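Local coordinates for protein cysteine synthase (PDB 5XEM) that uses pyridoxal 5'-phosphate to produce hydrogen sulfide from L-cysteine by beta-replacement, with L-lanthionine as co-product, and probably also makes L-cysteine from O-acetyl-L-serine and sulfide, at residues I49-M53 against Q146-N152; C177-T181 against G224-S228; T201-A207 against A241-C247. All blocks are in the same frame, centred on the assembly; numbering follows the deposited sequence.

Contact 1 of 3, residues I49-M53 against Q146-N152; sequences IALKM and QFTNVNN. With 85F ((2R)-2-azanyl-3-[(2R)-2-azanyl-3-oxidanyl-3-oxidanylidene-propyl]sulfanyl-propanoic acid), chain C.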
loop_
_atom_site.group_PDB
_atom_site.type_symbol
_atom_site.label_atom_id
_atom_site.label_comp_id
_atom_site.label_asym_id
_atom_site.label_seq_id
_atom_site.Cartn_x
_atom_site.Cartn_y
_atom_site.Cartn_z
ATOM N N ILE A 49 0.413 -5.618 -15.718
ATOM C CA ILE A 49 -0.323 -6.206 -16.851
ATOM C C ILE A 49 -1.513 -5.362 -17.269
ATOM O O ILE A 49 -1.814 -5.266 -18.472
ATOM C CB ILE A 49 -0.692 -7.718 -16.660
ATOM C CG1 ILE A 49 -1.923 -7.982 -15.773
ATOM C CG2 ILE A 49 0.546 -8.504 -16.226
ATOM C CD1 ILE A 49 -2.474 -9.416 -15.941
ATOM N N ALA A 50 -2.184 -4.734 -16.297
ATOM C CA ALA A 50 -3.244 -3.787 -16.605
ATOM C C ALA A 50 -2.711 -2.671 -17.513
ATOM O O ALA A 50 -3.327 -2.331 -18.519
ATOM C CB ALA A 50 -3.827 -3.203 -15.324
ATOM N N LEU A 51 -1.566 -2.113 -17.131
ATOM C CA LEU A 51 -0.963 -1.040 -17.902
ATOM C C LEU A 51 -0.587 -1.515 -19.292
ATOM O O LEU A 51 -0.938 -0.874 -20.286
ATOM C CB LEU A 51 0.278 -0.507 -17.223
ATOM C CG LEU A 51 0.938 0.699 -17.901
ATOM C CD1 LEU A 51 -0.049 1.856 -18.038
ATOM C CD2 LEU A 51 2.189 1.101 -17.141
ATOM N N LYS A 52 0.134 -2.619 -19.381
ATOM C CA LYS A 52 0.578 -3.044 -20.696
ATOM C C LYS A 52 -0.575 -3.480 -21.603
ATOM O O LYS A 52 -0.583 -3.135 -22.795
ATOM C CB LYS A 52 1.643 -4.123 -20.634
ATOM C CG LYS A 52 2.283 -4.313 -22.021
ATOM C CD LYS A 52 3.533 -5.157 -22.037
ATOM C CE LYS A 52 4.118 -5.287 -23.437
ATOM N NZ LYS A 52 4.750 -4.042 -23.927
ATOM N N MET A 53 -1.545 -4.226 -21.065
ATOM C CA MET A 53 -2.701 -4.625 -21.877
ATOM C C MET A 53 -3.452 -3.409 -22.390
ATOM O O MET A 53 -3.856 -3.367 -23.581
ATOM C CB MET A 53 -3.634 -5.559 -21.109
ATOM C CG MET A 53 -3.013 -6.910 -20.825
ATOM S SD MET A 53 -4.176 -8.115 -20.141
ATOM C CE MET A 53 -4.606 -7.357 -18.563
ATOM N N GLN A 146 -6.653 -11.319 -19.384
ATOM C CA GLN A 146 -5.399 -11.751 -18.796
ATOM C C GLN A 146 -5.061 -13.240 -19.034
ATOM O O GLN A 146 -3.897 -13.626 -18.970
ATOM C CB GLN A 146 -5.399 -11.491 -17.290
ATOM C CG GLN A 146 -6.510 -12.197 -16.534
ATOM C CD GLN A 146 -6.498 -11.828 -15.072
ATOM O OE1 GLN A 146 -5.441 -11.620 -14.477
ATOM N NE2 GLN A 146 -7.678 -11.724 -14.497
ATOM N N PHE A 147 -6.084 -14.065 -19.272
ATOM C CA PHE A 147 -5.855 -15.497 -19.477
ATOM C C PHE A 147 -5.200 -15.847 -20.812
ATOM O O PHE A 147 -4.516 -16.862 -20.910
ATOM C CB PHE A 147 -7.171 -16.253 -19.301
ATOM C CG PHE A 147 -7.797 -15.997 -17.981
ATOM C CD1 PHE A 147 -7.323 -16.657 -16.865
ATOM C CD2 PHE A 147 -8.804 -15.043 -17.832
ATOM C CE1 PHE A 147 -7.860 -16.388 -15.617
ATOM C CE2 PHE A 147 -9.329 -14.762 -16.570
ATOM C CZ PHE A 147 -8.857 -15.446 -15.476
ATOM N N THR A 148 -5.414 -15.000 -21.820
ATOM C CA THR A 148 -4.963 -15.275 -23.193
ATOM C C THR A 148 -4.045 -14.190 -23.776
ATOM O O THR A 148 -3.361 -14.422 -24.771
ATOM C CB THR A 148 -6.185 -15.418 -24.099
ATOM O OG1 THR A 148 -6.857 -14.148 -24.215
ATOM C CG2 THR A 148 -7.155 -16.436 -23.496
ATOM N N ASN A 149 -4.020 -13.011 -23.154
ATOM C CA ASN A 149 -3.308 -11.859 -23.712
ATOM C C ASN A 149 -1.825 -11.969 -23.459
ATOM O O ASN A 149 -1.374 -11.933 -22.310
ATOM C CB ASN A 149 -3.884 -10.576 -23.104
ATOM C CG ASN A 149 -3.474 -9.306 -23.840
ATOM O OD1 ASN A 149 -2.375 -9.202 -24.370
ATOM N ND2 ASN A 149 -4.370 -8.316 -23.851
ATOM N N VAL A 150 -1.029 -12.086 -24.526
ATOM C CA VAL A 150 0.428 -12.206 -24.326
ATOM C C VAL A 150 1.057 -11.009 -23.653
ATOM O O VAL A 150 2.146 -11.123 -23.110
ATOM C CB VAL A 150 1.227 -12.514 -25.610
ATOM C CG1 VAL A 150 0.731 -13.826 -26.205
ATOM C CG2 VAL A 150 1.145 -11.364 -26.588
ATOM N N ASN A 151 0.373 -9.874 -23.653
ATOM C CA ASN A 151 0.874 -8.702 -22.942
ATOM C C ASN A 151 0.902 -8.864 -21.416
ATOM O O ASN A 151 1.525 -8.039 -20.716
ATOM C CB ASN A 151 0.114 -7.447 -23.342
ATOM C CG ASN A 151 0.409 -7.029 -24.770
ATOM O OD1 ASN A 151 1.577 -7.023 -25.169
ATOM N ND2 ASN A 151 -0.631 -6.745 -25.550
ATOM N N ASN A 152 0.213 -9.885 -20.902
ATOM C CA ASN A 152 0.387 -10.299 -19.494
ATOM C C ASN A 152 1.832 -10.816 -19.257
ATOM O O ASN A 152 2.659 -10.113 -18.645
ATOM C CB ASN A 152 -0.777 -11.259 -19.118
ATOM C CG ASN A 152 -0.590 -11.983 -17.816
ATOM O OD1 ASN A 152 0.437 -11.864 -17.124
ATOM N ND2 ASN A 152 -1.609 -12.785 -17.476
HETATM N N 85F C . -4.871 -13.075 -9.838
HETATM C CA 85F C . -5.718 -12.926 -11.041
HETATM C CB 85F C . -6.576 -14.191 -11.256
HETATM S SG 85F C . -5.651 -15.616 -11.775
HETATM C CD 85F C . -6.860 -16.923 -12.082
HETATM C CE 85F C . -7.698 -17.339 -10.844
HETATM N NZ2 85F C . -6.849 -17.609 -9.676
HETATM C CZ1 85F C . -8.465 -18.637 -11.215
HETATM O OH1 85F C . -9.052 -19.219 -10.255
HETATM O OH2 85F C . -8.471 -19.064 -12.404
HETATM C C 85F C . -6.612 -11.710 -10.933
HETATM O OXT 85F C . -6.236 -10.799 -10.179
HETATM O O 85F C . -7.645 -11.686 -11.648
HETATM O O HOH W 1 -3.545 -5.764 -25.049
#

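Contact 2 of 3, residues C177-T181 against G224-S228; sequences CGTGT and GMGMS. With PLP (pyridoxal-5'-phosphate), chain D; 85F ((2R)-2-azanyl-3-[(2R)-2-azanyl-3-oxidanyl-3-oxidanylidene-propyl]sulfanyl-propanoic acid), chain C.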
loop_
_atom_site.group_PDB
_atom_site.type_symbol
_atom_site.label_atom_id
_atom_site.label_comp_id
_atom_site.label_asym_id
_atom_site.label_seq_id
_atom_site.Cartn_x
_atom_site.Cartn_y
_atom_site.Cartn_z
ATOM N N CYS A 177 7.434 -18.519 -8.047
ATOM C CA CYS A 177 6.311 -17.622 -8.290
ATOM C C CYS A 177 4.973 -18.359 -8.237
ATOM O O CYS A 177 4.829 -19.454 -8.806
ATOM C CB CYS A 177 6.486 -16.964 -9.662
ATOM S SG CYS A 177 5.355 -15.612 -10.020
ATOM N N GLY A 178 3.999 -17.764 -7.554
ATOM C CA GLY A 178 2.669 -18.330 -7.500
ATOM C C GLY A 178 1.977 -18.203 -8.840
ATOM O O GLY A 178 2.312 -17.314 -9.613
ATOM N N THR A 179 1.013 -19.076 -9.120
ATOM C CA THR A 179 0.294 -19.057 -10.393
ATOM C C THR A 179 -1.223 -18.970 -10.249
ATOM O O THR A 179 -1.827 -19.537 -9.324
ATOM C CB THR A 179 0.610 -20.309 -11.270
ATOM O OG1 THR A 179 0.173 -21.511 -10.588
ATOM C CG2 THR A 179 2.103 -20.363 -11.561
ATOM N N GLY A 180 -1.812 -18.251 -11.195
ATOM C CA GLY A 180 -3.244 -18.187 -11.423
ATOM C C GLY A 180 -3.456 -18.186 -12.941
ATOM O O GLY A 180 -3.884 -19.197 -13.519
ATOM N N THR A 181 -3.156 -17.066 -13.599
ATOM C CA THR A 181 -3.046 -17.084 -15.065
ATOM C C THR A 181 -1.758 -17.822 -15.519
ATOM O O THR A 181 -1.743 -18.485 -16.565
ATOM C CB THR A 181 -3.035 -15.676 -15.713
ATOM O OG1 THR A 181 -1.804 -15.003 -15.427
ATOM C CG2 THR A 181 -4.250 -14.841 -15.313
ATOM N N GLY A 224 -6.380 -15.595 -5.504
ATOM C CA GLY A 224 -5.557 -15.146 -6.629
ATOM C C GLY A 224 -4.843 -16.308 -7.315
ATOM O O GLY A 224 -4.640 -16.314 -8.553
ATOM N N MET A 225 -4.469 -17.316 -6.543
ATOM C CA MET A 225 -3.808 -18.480 -7.164
ATOM C C MET A 225 -4.876 -19.510 -7.585
ATOM O O MET A 225 -6.067 -19.342 -7.312
ATOM C CB MET A 225 -2.780 -19.073 -6.215
ATOM C CG MET A 225 -1.430 -18.383 -6.289
ATOM S SD MET A 225 -0.261 -18.859 -5.011
ATOM C CE MET A 225 -0.191 -20.648 -5.323
ATOM N N GLY A 226 -4.440 -20.560 -8.262
ATOM C CA GLY A 226 -5.316 -21.609 -8.729
ATOM C C GLY A 226 -5.820 -21.305 -10.125
ATOM O O GLY A 226 -5.831 -20.159 -10.557
ATOM N N MET A 227 -6.268 -22.345 -10.806
ATOM C CA MET A 227 -6.697 -22.268 -12.207
ATOM C C MET A 227 -8.100 -22.813 -12.312
ATOM O O MET A 227 -8.288 -24.021 -12.222
ATOM C CB MET A 227 -5.751 -23.112 -13.038
ATOM C CG MET A 227 -4.420 -22.406 -13.232
ATOM S SD MET A 227 -3.182 -23.447 -14.042
ATOM C CE MET A 227 -1.747 -22.384 -13.985
ATOM N N SER A 228 -9.082 -21.928 -12.474
ATOM C CA SER A 228 -10.496 -22.333 -12.463
ATOM C C SER A 228 -11.307 -21.904 -13.683
ATOM O O SER A 228 -12.560 -21.823 -13.619
ATOM C CB SER A 228 -11.184 -21.876 -11.170
ATOM O OG SER A 228 -11.271 -20.466 -11.023
HETATM N N1 PLP D . -1.481 -13.908 -6.228
HETATM C C2 PLP D . -2.487 -13.021 -6.289
HETATM C C2A PLP D . -2.869 -12.218 -5.045
HETATM C C3 PLP D . -3.183 -12.798 -7.490
HETATM O O3 PLP D . -4.185 -11.884 -7.531
HETATM C C4 PLP D . -2.842 -13.515 -8.634
HETATM C C4A PLP D . -3.571 -13.310 -9.951
HETATM C C5 PLP D . -1.784 -14.429 -8.534
HETATM C C6 PLP D . -1.124 -14.591 -7.318
HETATM C C5A PLP D . -1.309 -15.258 -9.708
HETATM O O4P PLP D . -0.612 -14.401 -10.681
HETATM P P PLP D . -0.578 -14.724 -12.273
HETATM O O1P PLP D . 0.373 -13.869 -12.904
HETATM O O2P PLP D . -1.954 -14.547 -12.695
HETATM O O3P PLP D . -0.253 -16.175 -12.328
HETATM N N 85F C . -4.871 -13.075 -9.838
HETATM C CA 85F C . -5.718 -12.926 -11.041
HETATM C CB 85F C . -6.576 -14.191 -11.256
HETATM S SG 85F C . -5.651 -15.616 -11.775
HETATM C CD 85F C . -6.860 -16.923 -12.082
HETATM C CE 85F C . -7.698 -17.339 -10.844
HETATM N NZ2 85F C . -6.849 -17.609 -9.676
HETATM C CZ1 85F C . -8.465 -18.637 -11.215
HETATM O OH1 85F C . -9.052 -19.219 -10.255
HETATM O OH2 85F C . -8.471 -19.064 -12.404
HETATM C C 85F C . -6.612 -11.710 -10.933
HETATM O OXT 85F C . -6.236 -10.799 -10.179
HETATM O O 85F C . -7.645 -11.686 -11.648
#

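Contact 3 of 3, residues T201-A207 against A241-C247; sequences TFPVEPA and ADDILVC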
loop_
_atom_site.group_PDB
_atom_site.type_symbol
_atom_site.label_atom_id
_atom_site.label_comp_id
_atom_site.label_asym_id
_atom_site.label_seq_id
_atom_site.Cartn_x
_atom_site.Cartn_y
_atom_site.Cartn_z
ATOM N N THR A 201 13.519 -22.241 -12.297
ATOM C CA THR A 201 12.287 -21.451 -12.178
ATOM C C THR A 201 11.098 -22.365 -11.863
ATOM O O THR A 201 10.881 -23.371 -12.585
ATOM C CB THR A 201 12.029 -20.634 -13.462
ATOM O OG1 THR A 201 11.891 -21.515 -14.595
ATOM C CG2 THR A 201 13.174 -19.646 -13.731
ATOM N N PHE A 202 10.362 -22.042 -10.785
ATOM C CA PHE A 202 9.291 -22.902 -10.301
ATOM C C PHE A 202 7.983 -22.133 -10.074
ATOM O O PHE A 202 7.996 -21.153 -9.324
ATOM C CB PHE A 202 9.660 -23.550 -8.972
ATOM C CG PHE A 202 10.968 -24.307 -8.985
ATOM C CD1 PHE A 202 12.152 -23.668 -8.666
ATOM C CD2 PHE A 202 10.993 -25.666 -9.269
ATOM C CE1 PHE A 202 13.349 -24.360 -8.670
ATOM C CE2 PHE A 202 12.198 -26.367 -9.265
ATOM C CZ PHE A 202 13.368 -25.720 -8.954
ATOM N N PRO A 203 6.874 -22.613 -10.680
ATOM C CA PRO A 203 5.545 -22.158 -10.339
ATOM C C PRO A 203 5.046 -22.847 -9.074
ATOM O O PRO A 203 5.484 -23.984 -8.765
ATOM C CB PRO A 203 4.728 -22.582 -11.557
ATOM C CG PRO A 203 5.342 -23.881 -11.959
ATOM C CD PRO A 203 6.805 -23.749 -11.625
ATOM N N VAL A 204 4.138 -22.178 -8.344
ATOM C CA VAL A 204 3.485 -22.753 -7.195
ATOM C C VAL A 204 1.986 -22.763 -7.478
ATOM O O VAL A 204 1.449 -21.815 -8.056
ATOM C CB VAL A 204 3.747 -21.954 -5.885
ATOM C CG1 VAL A 204 3.177 -22.733 -4.698
ATOM C CG2 VAL A 204 5.235 -21.610 -5.711
ATOM N N GLU A 205 1.324 -23.847 -7.105
ATOM C CA GLU A 205 -0.137 -23.930 -7.191
ATOM C C GLU A 205 -0.704 -24.374 -5.849
ATOM O O GLU A 205 0.038 -24.838 -4.973
ATOM C CB GLU A 205 -0.538 -24.870 -8.346
ATOM C CG GLU A 205 -0.282 -26.344 -8.097
ATOM C CD GLU A 205 -0.678 -27.229 -9.274
ATOM O OE1 GLU A 205 -1.278 -26.710 -10.245
ATOM O OE2 GLU A 205 -0.394 -28.447 -9.214
ATOM N N PRO A 206 -2.016 -24.192 -5.638
ATOM C CA PRO A 206 -2.578 -24.636 -4.368
ATOM C C PRO A 206 -2.542 -26.162 -4.260
ATOM O O PRO A 206 -2.952 -26.859 -5.207
ATOM C CB PRO A 206 -4.030 -24.145 -4.434
ATOM C CG PRO A 206 -4.031 -23.087 -5.457
ATOM C CD PRO A 206 -2.997 -23.471 -6.449
ATOM N N ALA A 207 -2.110 -26.667 -3.120
ATOM C CA ALA A 207 -2.117 -28.122 -2.905
ATOM C C ALA A 207 -3.508 -28.711 -3.043
ATOM O O ALA A 207 -3.612 -29.845 -3.502
ATOM C CB ALA A 207 -1.512 -28.497 -1.547
ATOM N N ALA A 241 8.874 -24.700 -16.354
ATOM C CA ALA A 241 8.787 -25.181 -14.966
ATOM C C ALA A 241 9.766 -26.306 -14.685
ATOM O O ALA A 241 9.604 -27.392 -15.214
ATOM C CB ALA A 241 7.370 -25.678 -14.666
ATOM N N ASP A 242 10.739 -26.066 -13.823
ATOM C CA ASP A 242 11.679 -27.113 -13.444
ATOM C C ASP A 242 11.073 -28.175 -12.537
ATOM O O ASP A 242 11.573 -29.298 -12.487
ATOM C CB ASP A 242 12.935 -26.513 -12.846
ATOM C CG ASP A 242 13.790 -25.838 -13.891
ATOM O OD1 ASP A 242 14.426 -26.557 -14.686
ATOM O OD2 ASP A 242 13.811 -24.584 -13.942
ATOM N N ASP A 243 10.003 -27.810 -11.828
ATOM C CA ASP A 243 9.149 -28.718 -11.067
ATOM C C ASP A 243 7.898 -27.881 -10.751
ATOM O O ASP A 243 7.920 -26.676 -10.969
ATOM C CB ASP A 243 9.839 -29.138 -9.765
ATOM C CG ASP A 243 9.253 -30.400 -9.147
ATOM O OD1 ASP A 243 8.314 -30.988 -9.729
ATOM O OD2 ASP A 243 9.726 -30.789 -8.067
ATOM N N ILE A 244 6.827 -28.507 -10.299
ATOM C CA ILE A 244 5.627 -27.794 -9.818
ATOM C C ILE A 244 5.655 -27.876 -8.297
ATOM O O ILE A 244 5.715 -28.963 -7.730
ATOM C CB ILE A 244 4.318 -28.443 -10.284
ATOM C CG1 ILE A 244 4.300 -28.723 -11.800
ATOM C CG2 ILE A 244 3.131 -27.596 -9.826
ATOM C CD1 ILE A 244 4.446 -27.527 -12.717
ATOM N N LEU A 245 5.613 -26.731 -7.625
ATOM C CA LEU A 245 5.575 -26.692 -6.174
ATOM C C LEU A 245 4.139 -26.407 -5.752
ATOM O O LEU A 245 3.352 -25.857 -6.532
ATOM C CB LEU A 245 6.517 -25.625 -5.630
ATOM C CG LEU A 245 7.964 -25.680 -6.157
ATOM C CD1 LEU A 245 8.786 -24.539 -5.574
ATOM C CD2 LEU A 245 8.595 -27.032 -5.856
ATOM N N VAL A 246 3.819 -26.818 -4.536
ATOM C CA VAL A 246 2.507 -26.617 -3.982
ATOM C C VAL A 246 2.547 -26.075 -2.565
ATOM O O VAL A 246 3.574 -26.145 -1.886
ATOM C CB VAL A 246 1.686 -27.921 -3.992
ATOM C CG1 VAL A 246 1.623 -28.492 -5.401
ATOM C CG2 VAL A 246 2.253 -28.939 -2.982
ATOM N N CYS A 247 1.396 -25.572 -2.114
ATOM C CA CYS A 247 1.217 -25.161 -0.733
ATOM C C CYS A 247 -0.219 -25.402 -0.284
ATOM O O CYS A 247 -1.164 -25.088 -0.994
ATOM C CB CYS A 247 1.569 -23.693 -0.562
ATOM S SG CYS A 247 1.631 -23.153 1.163
#

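Contact 1 of 3, residues I49-M53 against Q146-N152
I49 runs alongside N152, where helix 46-60 packs against the loop and first turn leading into helix 151-167. The setting is that of a fold type II pyridoxal-phosphate enzyme, and the Q146 end lines the active site. The direct contacts between the segments are van der Waals. I49 CD1 rests on the amide carbon N152 CG at 3.7 Å and also meets Q146 CB at 3.8 Å. I49 CG2 lies near N152 OD1. M53 runs aslant N149, with M53 CG 3.6 Å from N149 ND2. K52 lies across N151, bringing K52 CE to 3.5 Å from N151 OD1. The ammonium of K52 goes on to a salt bridge with E158.

The polar links are indirect or local. One water donates to M53 O and accepts from N149 ND2 and N151 ND2, bridging helix and loop. N149 ND2 also donates to P144 O. N149 OD1 accepts from N151 N at 2.9 Å, an Asx turn that caps the start of the helical turn. N152 ND2 bonds Q146 O, 2.9 Å away, and T181 OG1; together they hold the amide beside I49.

The ligand side belongs to Q146. Its OE1 is bonded to T77 and K46. With CG between the backbone N and carbonyl carbon (chi1 59°), the extended chain carries NE2 to two acceptors, A72 O and the lanthionine, whose carboxylate oxygen O is 2.8 Å from Q146 NE2.

Contact 2 of 3, residues C177-T181 against G224-S228
T179 O meets the backbone of M225 and G226 in the tight part of this contact. G226 N donates to T179 O at 3.0 Å, in the carbonyl plane. M225 CA adds a CH...O contact to the same T179 O at 3.1 Å. One step on, G180 CA makes a CH...O contact to G226 O at 3.4 Å. The main chains come this close because a CB on G178 would run into M225 SD, and one on G180 into G224 O. G224 instead leaves room for the PLP ring. Two methionines flank this backbone contact. M225 CG (chi1 -85°) and an extended chi2 set M225 SD 3.9 Å from G178 CA; the bend at chi3 turns CE against V204 O. M227 runs extended, passing G180 O with its CG, and sets its CE 4.0 Å from T179 OG1. That hydroxyl is bonded to V204 O.

Segment 177-181 is the end of a strand and the glycine-rich loop that holds the cofactor phosphate. G180 N donates to PLP O3P at 2.8 Å. T181 N and OG1 both donate to its neighbour O2P.

Lanthionine N is joined to PLP C4A as an external aldimine. Its sulfur SG lies against G180 CA and T181 N, and G224 O, G226 O and, weakly, M225 O grip its amine NZ2. At S228, partly exposed, the segments no longer touch. S228 N and OG instead bond the lanthionine's outer carboxylate, with S228 OG 2.7 Å from OH1.

Contact 3 of 3, residues T201-A207 against A241-C247
E205 and V246 sit side by side on one face of a parallel strand pair. The E205 side chain starts at CB on this face and sends CG between its own backbone N and carbonyl carbon (chi1 72°). There E205 CG meets V246 CG1 at 3.9 Å. The chain is extended beyond, and CD comes up to I244 CG2. At the tip, E205 OE2 is 3.7 Å from I244 CG2 and bonds S213 OG, while OE1 accepts from L212 N. Two bonds from helix 211-214 thus hold this buried carboxylate.

The backbones are joined in parallel register. L245 N donates to P203 O and L245 O accepts from E205 N. E205 O then takes C247 N at 3.2 Å, and A207 N closes the end on C247 O.

V204 and L245 share the other face, with V204 CG1 3.6 Å from L245 O. L245 CD1 also packs on F202 CB at 3.6 Å. D243 O has no hydrogen-bond partner and is covered by P203 CD at 3.2 Å.

At the T201 end the D242 carboxylate joins the backbone bonding. T201 N donates to D242 OD2 at 2.9 Å, and D242 N returns a bond to T201 O, 3.0 Å away. D242 OD2 also forms a salt bridge with K193. A calcium ion has been seen at D242, although none is bound to this chain here. Strand 200-206, helix 211-214 and strand 245-247 form a beta-alpha-beta unit at the edge of the sheet.

In the fold
Contact 2 is the buried one; contacts 1 and 3 are partly buried. Contacts 2 and 3 share a sheet: strands 174-178 and 200-206 are neighbours in it, and C177 O is 2.8 Å from V204 N. Their centres are about 10 Å apart, against about 15 Å for contacts 1 and 2. Contact 1 touches contact 2 from helix 151-167, through N152 ND2, which is 3.0 Å from T181 OG1. Contacts 1 and 3 do not touch; their centres are about 22 Å apart. The chemistry follows place. Contact 1 is side-chain packing with a water bridge. Contact 2 is backbone and glycine around cofactor and lanthionine. Contact 3 is regular strand pairing. Contacts 1 and 2 both hold the lanthionine.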